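PDB 5FYP: phosphoinositol-specific phospholipase C, which probably cleaves phosphoinositide lipids at the phosphodiester bond, releasing diacylglycerol and a phosphorylated inositol, in a reaction that depends on calcium. Local coordinates for residues 196-201 / 227-232; 110-114 / 177-183; 249-253 / 274-278; 148-154 / 205-210. One frame throughout, in Å; residues are numbered along the deposited sequence. Where two conformers were deposited one is given.

Contact 1: residues 196-201 / 227-232; sequences LSQYAE and GMSSQS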
# COMPACT_ATOMS: atom_id res chain seq x y z
N LEU A 196 6.43 -11.46 -3.64
CA LEU A 196 5.77 -10.56 -4.57
C LEU A 196 5.81 -11.13 -5.99
O LEU A 196 4.85 -11.03 -6.74
CB LEU A 196 6.39 -9.16 -4.53
CG LEU A 196 5.94 -8.26 -3.37
CD1 LEU A 196 5.92 -8.85 -2.01
CD2 LEU A 196 6.75 -6.99 -3.40
N SER A 197 6.96 -11.72 -6.36
CA SER A 197 7.09 -12.32 -7.68
C SER A 197 6.11 -13.49 -7.85
O SER A 197 5.50 -13.64 -8.90
CB SER A 197 8.52 -12.76 -7.89
OG SER A 197 8.74 -13.11 -9.25
N GLN A 198 5.95 -14.25 -6.78
CA GLN A 198 5.01 -15.37 -6.80
C GLN A 198 3.56 -14.86 -6.99
O GLN A 198 2.79 -15.45 -7.74
CB GLN A 198 5.12 -16.16 -5.51
CG GLN A 198 6.42 -16.96 -5.42
CD GLN A 198 6.82 -17.30 -4.00
OE1 GLN A 198 6.05 -17.20 -3.06
NE2 GLN A 198 8.03 -17.74 -3.83
N TYR A 199 3.22 -13.79 -6.27
CA TYR A 199 1.89 -13.20 -6.41
C TYR A 199 1.65 -12.73 -7.84
O TYR A 199 0.62 -13.05 -8.45
CB TYR A 199 1.74 -12.07 -5.39
CG TYR A 199 0.47 -11.29 -5.59
CD1 TYR A 199 -0.74 -11.72 -5.04
CD2 TYR A 199 0.45 -10.15 -6.37
CE1 TYR A 199 -1.92 -11.05 -5.28
CE2 TYR A 199 -0.72 -9.44 -6.61
CZ TYR A 199 -1.92 -9.92 -6.07
OH TYR A 199 -3.06 -9.23 -6.35
N ALA A 200 2.60 -11.99 -8.41
CA ALA A 200 2.42 -11.45 -9.75
C ALA A 200 2.39 -12.55 -10.81
O ALA A 200 1.63 -12.45 -11.78
CB ALA A 200 3.51 -10.43 -10.07
N GLU A 201 3.21 -13.59 -10.64
CA GLU A 201 3.16 -14.71 -11.59
C GLU A 201 1.83 -15.43 -11.55
O GLU A 201 1.33 -15.87 -12.57
CB GLU A 201 4.34 -15.65 -11.33
CG GLU A 201 5.62 -15.01 -11.80
CD GLU A 201 6.70 -15.92 -12.22
OE1 GLU A 201 6.64 -17.12 -11.81
OE2 GLU A 201 7.58 -15.36 -12.94
N GLY A 227 15.37 -10.73 -6.56
CA GLY A 227 14.47 -11.72 -6.03
C GLY A 227 13.23 -12.00 -6.85
O GLY A 227 12.38 -12.78 -6.40
N MET A 228 13.07 -11.36 -8.02
CA MET A 228 11.89 -11.55 -8.86
C MET A 228 12.29 -11.97 -10.25
O MET A 228 13.38 -11.69 -10.76
CB MET A 228 11.02 -10.30 -8.95
CG MET A 228 10.71 -9.69 -7.57
SD MET A 228 9.08 -8.93 -7.45
CE MET A 228 9.15 -7.81 -8.84
N SER A 229 11.33 -12.57 -10.94
CA SER A 229 11.48 -12.80 -12.37
C SER A 229 11.37 -11.48 -13.15
O SER A 229 10.82 -10.48 -12.69
CB SER A 229 10.40 -13.74 -12.87
OG SER A 229 9.12 -13.15 -12.72
N SER A 230 11.90 -11.49 -14.36
CA SER A 230 11.69 -10.39 -15.28
C SER A 230 10.18 -10.14 -15.54
O SER A 230 9.70 -9.00 -15.56
CB SER A 230 12.46 -10.65 -16.56
OG SER A 230 12.26 -9.58 -17.43
N GLN A 231 9.42 -11.21 -15.72
CA GLN A 231 7.99 -11.04 -15.98
C GLN A 231 7.30 -10.32 -14.80
O GLN A 231 6.53 -9.37 -15.00
CB GLN A 231 7.34 -12.41 -16.16
CG GLN A 231 5.84 -12.39 -16.25
CD GLN A 231 5.23 -13.79 -16.19
OE1 GLN A 231 5.92 -14.76 -16.47
NE2 GLN A 231 3.94 -13.91 -15.84
N SER A 232 7.58 -10.75 -13.58
CA SER A 232 6.98 -10.08 -12.43
C SER A 232 7.44 -8.64 -12.27
O SER A 232 6.68 -7.75 -11.84
CB SER A 232 7.22 -10.84 -11.15
OG SER A 232 6.50 -12.06 -11.22
O HOH W 1 2.53 -16.13 -15.05
O HOH W 2 8.72 -16.07 -15.87

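Contact 2: residues 110-114 / 177-183; sequences GHFPI and ANDLQGK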
# COMPACT_ATOMS: atom_id res chain seq x y z
N GLY A 110 -16.72 10.56 -1.74
CA GLY A 110 -15.85 11.61 -2.25
C GLY A 110 -14.49 11.65 -1.59
O GLY A 110 -13.74 12.60 -1.80
N HIS A 111 -14.16 10.62 -0.81
CA HIS A 111 -12.90 10.67 -0.11
C HIS A 111 -11.68 10.61 -1.03
O HIS A 111 -11.70 9.98 -2.10
CB HIS A 111 -12.80 9.59 0.98
CG HIS A 111 -12.83 8.16 0.49
ND1 HIS A 111 -11.75 7.53 -0.05
CD2 HIS A 111 -13.83 7.25 0.52
CE1 HIS A 111 -12.08 6.28 -0.35
NE2 HIS A 111 -13.33 6.08 0.00
N PHE A 112 -10.62 11.26 -0.60
CA PHE A 112 -9.32 11.11 -1.20
C PHE A 112 -8.97 9.62 -1.21
O PHE A 112 -9.32 8.89 -0.27
CB PHE A 112 -8.31 11.91 -0.36
CG PHE A 112 -6.94 11.94 -0.91
CD1 PHE A 112 -6.06 10.90 -0.66
CD2 PHE A 112 -6.50 12.99 -1.69
CE1 PHE A 112 -4.79 10.89 -1.22
CE2 PHE A 112 -5.23 13.01 -2.21
CZ PHE A 112 -4.38 11.96 -1.98
N PRO A 113 -8.33 9.11 -2.27
CA PRO A 113 -8.08 7.67 -2.34
C PRO A 113 -7.31 7.15 -1.13
O PRO A 113 -6.34 7.78 -0.69
CB PRO A 113 -7.28 7.51 -3.62
CG PRO A 113 -6.71 8.88 -3.89
CD PRO A 113 -7.81 9.81 -3.45
N ILE A 114 -7.75 6.00 -0.64
CA ILE A 114 -7.09 5.34 0.51
C ILE A 114 -6.11 4.31 -0.01
O ILE A 114 -6.47 3.52 -0.86
CB ILE A 114 -8.12 4.67 1.40
CG1 ILE A 114 -9.06 5.69 2.02
CG2 ILE A 114 -7.45 3.81 2.48
CD1 ILE A 114 -10.33 5.08 2.59
N ALA A 177 -6.04 12.70 -7.87
CA ALA A 177 -6.82 12.39 -6.67
C ALA A 177 -8.32 12.55 -6.92
O ALA A 177 -9.11 11.72 -6.46
CB ALA A 177 -6.35 13.18 -5.49
N ASN A 178 -8.72 13.59 -7.65
CA ASN A 178 -10.13 13.75 -8.02
C ASN A 178 -10.64 12.55 -8.82
O ASN A 178 -11.72 12.03 -8.57
CB ASN A 178 -10.31 15.03 -8.85
CG ASN A 178 -11.75 15.27 -9.21
OD1 ASN A 178 -12.56 15.39 -8.32
ND2 ASN A 178 -12.06 15.29 -10.48
N ASP A 179 -9.85 12.10 -9.81
CA ASP A 179 -10.22 10.93 -10.59
C ASP A 179 -10.40 9.69 -9.69
O ASP A 179 -11.20 8.80 -10.00
CB ASP A 179 -9.15 10.56 -11.62
CG ASP A 179 -8.96 11.56 -12.73
OD1 ASP A 179 -9.91 12.28 -13.09
OD2 ASP A 179 -7.81 11.58 -13.27
N LEU A 180 -9.61 9.63 -8.63
CA LEU A 180 -9.57 8.50 -7.70
C LEU A 180 -10.43 8.69 -6.45
O LEU A 180 -10.28 7.97 -5.47
CB LEU A 180 -8.13 8.19 -7.32
CG LEU A 180 -7.20 7.75 -8.45
CD1 LEU A 180 -5.78 7.74 -7.96
CD2 LEU A 180 -7.61 6.43 -9.01
N GLN A 181 -11.38 9.63 -6.50
CA GLN A 181 -12.26 9.80 -5.36
C GLN A 181 -12.98 8.51 -5.04
O GLN A 181 -13.46 7.81 -5.94
CB GLN A 181 -13.38 10.79 -5.68
CG GLN A 181 -13.09 12.23 -5.49
CD GLN A 181 -14.30 13.06 -5.88
OE1 GLN A 181 -15.43 12.81 -5.42
NE2 GLN A 181 -14.08 14.01 -6.71
N GLY A 182 -13.06 8.20 -3.75
CA GLY A 182 -13.74 7.00 -3.31
C GLY A 182 -13.03 5.69 -3.57
O GLY A 182 -13.59 4.64 -3.29
N LYS A 183 -11.80 5.75 -4.07
CA LYS A 183 -11.08 4.54 -4.40
C LYS A 183 -10.20 4.05 -3.24
O LYS A 183 -9.80 4.81 -2.35
CB LYS A 183 -10.24 4.73 -5.67
CG LYS A 183 -11.01 5.17 -6.91
CD LYS A 183 -12.17 4.30 -7.33
CE LYS A 183 -11.75 2.94 -7.79
NZ LYS A 183 -12.99 2.12 -7.94

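Contact 3: residues 249-253 / 274-278; sequences AKQAF and NQKIN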
# COMPACT_ATOMS: atom_id res chain seq x y z
N ALA A 249 13.91 6.97 -3.66
CA ALA A 249 12.60 7.54 -3.89
C ALA A 249 12.63 8.52 -5.06
O ALA A 249 11.65 8.65 -5.78
CB ALA A 249 12.04 8.20 -2.65
N LYS A 250 13.74 9.23 -5.25
CA LYS A 250 13.85 10.16 -6.38
C LYS A 250 13.72 9.43 -7.71
O LYS A 250 13.15 9.96 -8.66
CB LYS A 250 15.16 10.97 -6.33
CG LYS A 250 15.17 12.07 -5.27
CD LYS A 250 16.41 12.93 -5.23
CE LYS A 250 16.21 14.12 -4.32
NZ LYS A 250 15.24 15.15 -4.81
N GLN A 251 14.24 8.21 -7.79
CA GLN A 251 14.10 7.38 -9.00
C GLN A 251 12.72 6.76 -9.10
O GLN A 251 12.20 6.66 -10.22
CB GLN A 251 15.22 6.40 -9.11
CG GLN A 251 16.48 7.03 -9.68
CD GLN A 251 16.26 7.35 -11.17
OE1 GLN A 251 15.80 6.47 -11.94
NE2 GLN A 251 16.25 8.63 -11.48
N ALA A 252 12.12 6.36 -7.98
CA ALA A 252 10.70 5.98 -8.04
C ALA A 252 9.87 7.12 -8.63
O ALA A 252 9.06 6.94 -9.54
CB ALA A 252 10.19 5.60 -6.67
N PHE A 253 10.09 8.33 -8.11
CA PHE A 253 9.43 9.52 -8.59
C PHE A 253 9.67 9.73 -10.08
O PHE A 253 8.74 10.01 -10.86
CB PHE A 253 9.92 10.73 -7.76
CG PHE A 253 9.43 12.08 -8.24
CD1 PHE A 253 8.23 12.59 -7.86
CD2 PHE A 253 10.21 12.83 -9.09
CE1 PHE A 253 7.82 13.83 -8.31
CE2 PHE A 253 9.80 14.08 -9.54
CZ PHE A 253 8.60 14.57 -9.15
N ASN A 274 10.70 17.14 0.03
CA ASN A 274 11.84 17.59 -0.74
C ASN A 274 12.66 16.40 -1.33
O ASN A 274 13.25 16.52 -2.42
CB ASN A 274 12.64 18.51 0.16
CG ASN A 274 11.81 19.76 0.66
OD1 ASN A 274 10.81 20.25 0.04
ND2 ASN A 274 12.26 20.28 1.79
N GLN A 275 12.60 15.24 -0.65
CA GLN A 275 13.21 13.99 -1.07
C GLN A 275 12.36 13.14 -2.04
O GLN A 275 12.73 12.02 -2.40
CB GLN A 275 13.63 13.20 0.17
CG GLN A 275 14.71 13.96 0.96
CD GLN A 275 15.02 13.44 2.35
OE1 GLN A 275 14.35 12.64 2.96
NE2 GLN A 275 16.16 13.90 2.84
N LYS A 276 11.23 13.70 -2.47
CA LYS A 276 10.37 13.11 -3.51
C LYS A 276 9.76 11.78 -3.10
O LYS A 276 9.58 10.88 -3.92
CB LYS A 276 11.08 12.98 -4.86
CG LYS A 276 11.64 14.28 -5.39
CD LYS A 276 10.58 15.33 -5.68
CE LYS A 276 11.21 16.51 -6.38
NZ LYS A 276 10.46 17.74 -6.23
N ILE A 277 9.41 11.68 -1.82
CA ILE A 277 8.81 10.47 -1.27
C ILE A 277 7.29 10.62 -1.30
O ILE A 277 6.73 11.54 -0.68
CB ILE A 277 9.30 10.22 0.15
CG1 ILE A 277 10.82 9.98 0.15
CG2 ILE A 277 8.53 9.09 0.79
CD1 ILE A 277 11.49 10.21 1.50
N ASN A 278 6.60 9.70 -1.96
CA ASN A 278 5.13 9.76 -1.96
C ASN A 278 4.51 9.44 -0.62
O ASN A 278 3.56 10.13 -0.22
CB ASN A 278 4.52 8.83 -3.00
CG ASN A 278 4.80 9.25 -4.42
OD1 ASN A 278 5.60 8.62 -5.13
ND2 ASN A 278 4.10 10.27 -4.88

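Contact 4: residues 148-154 / 205-210; sequences LFTPQDL and SKAKVF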
# COMPACT_ATOMS: atom_id res chain seq x y z
N LEU A 148 -11.94 -0.81 -5.51
CA LEU A 148 -10.51 -0.96 -5.82
C LEU A 148 -10.10 -0.26 -7.10
O LEU A 148 -10.86 -0.21 -8.09
CB LEU A 148 -10.13 -2.43 -5.92
CG LEU A 148 -10.33 -3.23 -4.63
CD1 LEU A 148 -9.83 -4.64 -4.85
CD2 LEU A 148 -9.63 -2.61 -3.46
N PHE A 149 -8.90 0.28 -7.07
CA PHE A 149 -8.14 0.71 -8.23
C PHE A 149 -6.90 -0.20 -8.27
O PHE A 149 -6.18 -0.26 -7.30
CB PHE A 149 -7.74 2.18 -8.09
CG PHE A 149 -6.91 2.71 -9.23
CD1 PHE A 149 -7.50 3.11 -10.40
CD2 PHE A 149 -5.54 2.84 -9.11
CE1 PHE A 149 -6.75 3.62 -11.46
CE2 PHE A 149 -4.79 3.34 -10.16
CZ PHE A 149 -5.39 3.72 -11.34
N THR A 150 -6.73 -0.91 -9.38
CA THR A 150 -5.76 -1.99 -9.48
C THR A 150 -4.69 -1.71 -10.54
O THR A 150 -4.81 -0.77 -11.32
CB THR A 150 -6.46 -3.28 -9.86
OG1 THR A 150 -6.90 -3.15 -11.23
CG2 THR A 150 -7.65 -3.58 -8.94
N PRO A 151 -3.66 -2.56 -10.60
CA PRO A 151 -2.63 -2.36 -11.64
C PRO A 151 -3.17 -2.30 -13.06
O PRO A 151 -2.76 -1.45 -13.84
CB PRO A 151 -1.69 -3.53 -11.39
CG PRO A 151 -1.77 -3.79 -9.91
CD PRO A 151 -3.23 -3.55 -9.60
N GLN A 152 -4.10 -3.18 -13.41
CA GLN A 152 -4.67 -3.10 -14.75
C GLN A 152 -5.39 -1.77 -15.00
O GLN A 152 -5.38 -1.26 -16.11
CB GLN A 152 -5.63 -4.25 -14.96
CG GLN A 152 -6.33 -4.25 -16.30
CD GLN A 152 -5.37 -4.39 -17.46
OE1 GLN A 152 -4.86 -5.47 -17.67
NE2 GLN A 152 -5.17 -3.33 -18.23
N ASP A 153 -6.04 -1.23 -13.98
CA ASP A 153 -6.69 0.07 -14.14
C ASP A 153 -5.68 1.14 -14.48
O ASP A 153 -5.91 2.00 -15.33
CB ASP A 153 -7.47 0.42 -12.89
CG ASP A 153 -8.53 -0.61 -12.55
OD1 ASP A 153 -9.14 -1.21 -13.48
OD2 ASP A 153 -8.80 -0.79 -11.33
N LEU A 154 -4.53 1.13 -13.78
CA LEU A 154 -3.47 2.08 -14.06
C LEU A 154 -2.91 1.87 -15.46
O LEU A 154 -2.67 2.81 -16.20
CB LEU A 154 -2.38 1.95 -13.02
CG LEU A 154 -1.18 2.89 -13.22
CD1 LEU A 154 -1.55 4.35 -13.19
CD2 LEU A 154 -0.14 2.56 -12.16
N SER A 205 -2.33 -9.90 -14.98
CA SER A 205 -3.13 -8.66 -15.16
C SER A 205 -4.41 -8.64 -14.34
O SER A 205 -5.05 -7.60 -14.25
CB SER A 205 -3.49 -8.47 -16.63
OG SER A 205 -4.28 -9.55 -17.09
N LYS A 206 -4.80 -9.77 -13.78
CA LYS A 206 -5.98 -9.84 -12.92
C LYS A 206 -5.73 -9.36 -11.50
O LYS A 206 -6.67 -9.25 -10.74
CB LYS A 206 -6.53 -11.26 -12.90
CG LYS A 206 -6.93 -11.75 -14.29
N ALA A 207 -4.48 -9.15 -11.13
CA ALA A 207 -4.13 -8.81 -9.76
C ALA A 207 -4.99 -7.69 -9.21
O ALA A 207 -5.12 -6.64 -9.83
CB ALA A 207 -2.67 -8.38 -9.69
N LYS A 208 -5.46 -7.88 -7.98
CA LYS A 208 -6.16 -6.81 -7.25
C LYS A 208 -5.25 -5.90 -6.48
O LYS A 208 -5.68 -4.84 -6.05
CB LYS A 208 -7.21 -7.41 -6.31
CG LYS A 208 -8.30 -8.22 -7.03
CD LYS A 208 -9.09 -7.39 -8.03
CE LYS A 208 -10.28 -8.15 -8.61
NZ LYS A 208 -10.89 -7.43 -9.72
N VAL A 209 -3.98 -6.29 -6.34
CA VAL A 209 -3.04 -5.62 -5.44
C VAL A 209 -1.80 -5.23 -6.23
O VAL A 209 -1.30 -6.00 -7.05
CB VAL A 209 -2.71 -6.57 -4.26
CG1 VAL A 209 -1.80 -5.91 -3.24
CG2 VAL A 209 -3.97 -7.09 -3.59
N PHE A 210 -1.30 -4.03 -5.93
CA PHE A 210 -0.01 -3.55 -6.46
C PHE A 210 1.15 -4.19 -5.69
O PHE A 210 1.20 -4.09 -4.47
CB PHE A 210 0.12 -2.03 -6.25
CG PHE A 210 -0.77 -1.21 -7.14
CD1 PHE A 210 -2.09 -0.92 -6.80
CD2 PHE A 210 -0.28 -0.70 -8.33
CE1 PHE A 210 -2.87 -0.15 -7.61
CE2 PHE A 210 -1.07 0.05 -9.17
CZ PHE A 210 -2.38 0.32 -8.81
O HOH W 3 -5.64 -2.17 -5.35
O HOH W 4 -4.29 -5.79 -12.27

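Contact 1: residues 196-201 / 227-232
Ser197 OG, turned anti to its own backbone N (chi1 -168°), accepts the amide of Ser229 at 3.1 Å from N to OG, nearly straight at 168°. In the reverse direction Ser232 OG donates to Ser197 O at 3.0 Å, in the carbonyl plane and on a lone pair. That oxygen already takes the helical bond from Glu201 N, so it is gripped twice. Serines are short enough to let helix 193-203 and the start of helix 230-233 approach closely. The charged partner is Glu201, whose extended chain brings OE2 to 2.7 Å from its donor Ser229 OG, on the anti side, 34° out of the carboxylate plane. Two waters bridge Glu201 to Gln231 at the solvent-facing edge, one through Glu201 O and Gln231 NE2, the other through Glu201 OE2 and Gln231 OE1. Apolar packing flanks these bonds: the bent chain of Met228 lays SD 4.0 Å from Leu196 CB, while Ala200 CB rests against Ser232. Met228 and Leu196 both continue inward onto Ile211. Ser229 is the N-cap of the second helix, its OG accepting Ser232 N at 3.0 Å, so one hydroxyl both caps a helix and binds a carboxylate.

Contact 2: residues 110-114 / 177-183
The imidazole of His111 has Gly182 over one face, with CA 3.6 Å from the ring centroid in a CH-pi contact, and Lys183 O at its edge, 3.4 Å from CE1. His111 ND1 donates to Phe112 O at 2.8 Å; the oxygen lies in the imidazole plane, while ND1 approaches from 54° above the carbonyl plane. NE2 bonds to Ser105, so both ring nitrogens are engaged and the ring's rotation is fixed. The Phe112 ring carries Pro113 CD over one face, while its CE2 meets Ala177 CB obliquely at 3.5 Å. Pro113, a compact apolar wedge, presses CG against Leu180 CB at 3.8 Å, the side chains crossing at about a right angle. Two backbone bonds join the segments: Gly182 N to His111 O at 2.8 Å, and Ile114 N to Lys183 O at 2.9 Å. A type I turn at Asn178-Gln181 runs into a type II turn at Leu180-Lys183, whose third position suits Gly182 with its positive phi (73°). The two loops lead into the adjacent parallel strands 114-120 and 184-189, consistent with the family's TIM-barrel clan; Phe112 also packs on strand 20-25, and Ile114 on helix 94-107.

Contact 3: residues 249-253 / 274-278
Phe253 N donates to Ala249 O at 2.8 Å, a helical bond that fixes the spacing of two residues which both press on the segment opposite. That segment holds a Schellman motif ending helix 269-274: Lys276, at positive phi, is the C-prime residue, with Ile277 N bonded to His272 O and Lys276 N to Ile273 O. Between the two segments the one hydrogen bond is weak and doubtful, since it belongs to one of two conformers of Lys250: NZ lies 3.4 Å from Asn274 O, on the last residue of helix 269-274. A carbonyl there is a natural partner for a positive group, because the helix dipole probably gives this end a partial negative charge. The Lys250 chain is straight as far as CE and bends at chi4 (-69°), passing its CG 3.8 Å from Gln275 O on the way.

Further in, Ala249 offers only a methyl, which allows the helix to come close: its CB lies 3.5 Å from Ile277 CG1. Ile277 suits the buried side, where it continues onto Val261 of strand 258-262. The polar end of Gln275 points elsewhere, to Lys246. Phe253 is directed into the contact by chi1 of 174°, and its CB lies 3.8 Å from Lys276 CB; its ring also meets Phe298 edge-to-face. Lys250 NZ and Lys276 NZ are 5.6 Å apart in the conformer given. The Lys276 chain crosses the aromatic side chain at a slant, and a bend at chi2 (-63°) brings CD over the ring, above the centre of one face and 4.0 Å from the Phe253 centroid.

Contact 4: residues 148-154 / 205-210
Phe210 sets its CG anti to its carbonyl carbon (chi1 -72°), which swings the ring against the first turn of helix 151-158, where Phe149 (chi1 178°) brings its own ring. The Phe210 ring takes Pro151 over one face: CG stands 3.9 Å from the ring centroid, offset toward the rim, in a CH-pi contact. Proline suits the first turn of a helix, where its missing N-H costs no bond, and its compact, rigid, puckered ring places CG over the aromatic face. At the edge of Phe210 lie Phe149 O, 3.3 Å from CE1, and the methyl CD2 of Leu154, 4.0 Å from CE2. The two phenylalanine side chains cross obliquely, Phe149 CD2 lying 4.1 Å from Phe210 CZ.

Thr150 is the N-cap and forms a capping box with Asp153: Thr150 N donates to Asp153 OD2 at 2.8 Å, while the return bond from Asp153 N to Thr150 OG1 is long and weak. Thr150 CG2 lies 3.7 Å from Lys208 O, so this branched residue both caps and packs. Gln152 CB and OE1 approach Ser205, but its amide nitrogen bonds to Thr156.

The contact joins the start of helix 151-158 to the loop leading into strand 210-211, the edge strand beside 184-189. With no direct hydrogen bond between the segments, water bridges the backbones. One molecule donates to Phe149 O and Lys208 O; the other accepts Gln152 N at 2.9 Å and donates to Ser205 O and Ala207 O. Apolar packing probably holds the segments together, while water bridges carbonyls that cannot bond to each other.

Contact 4 is the hub of three contacts. It touches contact 1, about 15 Å away between centres, where Tyr199 OH lies 3.1 Å from Val209 N in a weak hydrogen bond, and contact 2, about 16 Å away between centres, where Leu180 CD2 packs 3.6 Å from Phe149 CD1. Contacts 1 and 2 lie on opposite sides of the chain's centre, their own centres about 29 Å apart. Contact 3 stands alone, its nearest atoms about 8 Å from contact 2 and about 11 Å from contact 4. The calcium is bound elsewhere, by Asn27, Glu48, Asp50 and Asp119; the side chains of Leu196 in contact 1 and Val209 in contact 4 are about 12 and 14 Å from it.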